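Local coordinates for protein CrRbcX-IIa (Chlamydomonas reinhardtii, PDB 5BS1) that probably acts as a dimeric chaperone in the assembly of Rubisco, at residues Met56-Thr61 and Asp69-Ala74. Sequence-based numbering, arbitrary orientation.
Sequences MDFLGT and DEWMAA
The indole of Trp-71 bonds to the backbone near the C-terminal end of helix 46-59: its NE1 donates to Phe-58 O at 3.0 Å. This joins two successive helices of the all-helical RbcX fold, 46-59 and 69-78, across the loop that links them. The bond is nearly straight (N-H...O 167°), and the oxygen lies in the indole plane, yet the donor sits well above the carbonyl plane, so no lone pair is addressed directly. Thr-61 OG1 does take a lone pair, donating to Phe-58 O in the carbonyl plane at 3.0 Å. With Thr-61 N as a third donor, three bonds grip this one oxygen. Phe-58 also turns its ring edge toward the face of the five-membered ring of Trp-71, an edge-to-face pair with planes at 82° and centroids 6.0 Å apart. Its CB meets Trp-71 CZ2 at 3.8 Å, while the far end of the ring, CZ, comes 3.4 Å from Ala-74 O, and CE1 rests 3.9 Å from Ala-74 CB. At the benzo side, Leu-59 CD2 makes a looser apolar contact, 4.3 Å from Trp-71 CZ2. Thr-26 and Leu-86 pack on the indole from helices 13-38 and 80-96. Trp-71 extends from its own helix with CG anti to the backbone N (chi1 -174°), carrying NE1 to Phe-58 O in the last turn of the neighbouring helix.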
loop_
_atom_site.group_PDB
_atom_site.type_symbol
_atom_site.label_atom_id
_atom_site.label_comp_id
_atom_site.label_asym_id
_atom_site.label_seq_id
_atom_site.Cartn_x
_atom_site.Cartn_y
_atom_site.Cartn_z
HETATM N N MSE A 56 1.134 -16.243 -18.125
HETATM C CA MSE A 56 2.548 -16.425 -17.776
HETATM C C MSE A 56 3.364 -15.283 -18.406
HETATM O O MSE A 56 4.230 -14.725 -17.743
HETATM C CB MSE A 56 3.030 -17.802 -18.255
HETATM C CG MSE A 56 2.521 -19.033 -17.514
HETATM SE SE MSE A 56 3.292 -19.295 -15.741
HETATM C CE MSE A 56 4.977 -20.108 -16.400
ATOM N N ASP A 57 3.115 -14.940 -19.671
ATOM C CA ASP A 57 3.817 -13.827 -20.351
ATOM C C ASP A 57 3.608 -12.505 -19.628
ATOM O O ASP A 57 4.571 -11.794 -19.345
ATOM C CB ASP A 57 3.337 -13.633 -21.782
ATOM C CG ASP A 57 3.882 -14.661 -22.743
ATOM O OD1 ASP A 57 4.895 -15.296 -22.422
ATOM O OD2 ASP A 57 3.292 -14.810 -23.834
ATOM N N PHE A 58 2.354 -12.188 -19.322
ATOM C CA PHE A 58 2.030 -10.889 -18.752
ATOM C C PHE A 58 2.484 -10.730 -17.324
ATOM O O PHE A 58 2.814 -9.616 -16.914
ATOM C CB PHE A 58 0.535 -10.564 -18.889
ATOM C CG PHE A 58 0.176 -10.046 -20.240
ATOM C CD1 PHE A 58 0.572 -8.780 -20.637
ATOM C CD2 PHE A 58 -0.522 -10.830 -21.141
ATOM C CE1 PHE A 58 0.276 -8.308 -21.895
ATOM C CE2 PHE A 58 -0.830 -10.358 -22.396
ATOM C CZ PHE A 58 -0.429 -9.092 -22.777
ATOM N N LEU A 59 2.567 -11.822 -16.570
ATOM C CA LEU A 59 3.190 -11.751 -15.256
ATOM C C LEU A 59 4.689 -11.479 -15.303
ATOM O O LEU A 59 5.278 -11.067 -14.308
ATOM C CB LEU A 59 2.894 -12.992 -14.441
ATOM C CG LEU A 59 1.457 -12.989 -13.939
ATOM C CD1 LEU A 59 1.147 -14.325 -13.308
ATOM C CD2 LEU A 59 1.214 -11.854 -12.953
ATOM N N GLY A 60 5.299 -11.661 -16.468
ATOM C CA GLY A 60 6.663 -11.189 -16.702
ATOM C C GLY A 60 6.803 -9.683 -16.896
ATOM O O GLY A 60 7.924 -9.198 -17.034
ATOM N N THR A 61 5.688 -8.943 -16.930
ATOM C CA THR A 61 5.720 -7.471 -17.095
ATOM C C THR A 61 5.087 -6.655 -15.942
ATOM O O THR A 61 4.097 -7.046 -15.348
ATOM C CB THR A 61 5.016 -7.045 -18.389
ATOM O OG1 THR A 61 3.610 -7.034 -18.160
ATOM C CG2 THR A 61 5.361 -7.982 -19.534
ATOM N N ASP A 69 -4.267 -0.775 -14.497
ATOM C CA ASP A 69 -5.193 -0.655 -15.654
ATOM C C ASP A 69 -4.495 -0.605 -17.012
ATOM O O ASP A 69 -5.056 -1.090 -17.980
ATOM C CB ASP A 69 -6.110 0.543 -15.482
ATOM C CG ASP A 69 -6.990 0.430 -14.250
ATOM O OD1 ASP A 69 -7.333 -0.701 -13.841
ATOM O OD2 ASP A 69 -7.375 1.476 -13.715
ATOM N N GLU A 70 -3.298 -0.035 -17.066
ATOM C CA GLU A 70 -2.476 -0.100 -18.285
ATOM C C GLU A 70 -2.118 -1.560 -18.603
ATOM O O GLU A 70 -2.231 -2.003 -19.758
ATOM C CB GLU A 70 -1.200 0.729 -18.123
ATOM C CG GLU A 70 -0.358 0.806 -19.390
ATOM C CD GLU A 70 0.895 1.654 -19.269
ATOM O OE1 GLU A 70 1.513 1.720 -18.190
ATOM O OE2 GLU A 70 1.291 2.214 -20.305
ATOM N N TRP A 71 -1.704 -2.273 -17.569
ATOM C CA TRP A 71 -1.448 -3.717 -17.665
ATOM C C TRP A 71 -2.693 -4.461 -18.147
ATOM O O TRP A 71 -2.634 -5.288 -19.044
ATOM C CB TRP A 71 -0.966 -4.226 -16.321
ATOM C CG TRP A 71 -0.524 -5.671 -16.285
ATOM C CD1 TRP A 71 0.721 -6.153 -16.553
ATOM C CD2 TRP A 71 -1.303 -6.792 -15.873
ATOM N NE1 TRP A 71 0.756 -7.532 -16.403
ATOM C CE2 TRP A 71 -0.475 -7.941 -15.968
ATOM C CE3 TRP A 71 -2.632 -6.950 -15.470
ATOM C CZ2 TRP A 71 -0.924 -9.209 -15.645
ATOM C CZ3 TRP A 71 -3.074 -8.217 -15.140
ATOM C CH2 TRP A 71 -2.231 -9.325 -15.227
HETATM N N MSE A 72 -3.841 -4.143 -17.562
HETATM C CA MSE A 72 -5.067 -4.850 -17.901
HETATM C C MSE A 72 -5.464 -4.575 -19.346
HETATM O O MSE A 72 -5.944 -5.461 -20.019
HETATM C CB MSE A 72 -6.187 -4.443 -16.935
HETATM C CG MSE A 72 -7.429 -5.312 -17.112
HETATM SE SE MSE A 72 -7.102 -7.176 -16.617
HETATM C CE MSE A 72 -7.132 -6.840 -14.697
ATOM N N ALA A 73 -5.284 -3.351 -19.817
ATOM C CA ALA A 73 -5.618 -3.020 -21.192
ATOM C C ALA A 73 -4.742 -3.809 -22.160
ATOM O O ALA A 73 -5.224 -4.268 -23.177
ATOM C CB ALA A 73 -5.420 -1.536 -21.420
ATOM N N ALA A 74 -3.486 -3.980 -21.779
ATOM C CA ALA A 74 -2.541 -4.806 -22.566
ATOM C C ALA A 74 -2.965 -6.262 -22.599
ATOM O O ALA A 74 -2.919 -6.909 -23.650
ATOM C CB ALA A 74 -1.141 -4.661 -22.027
#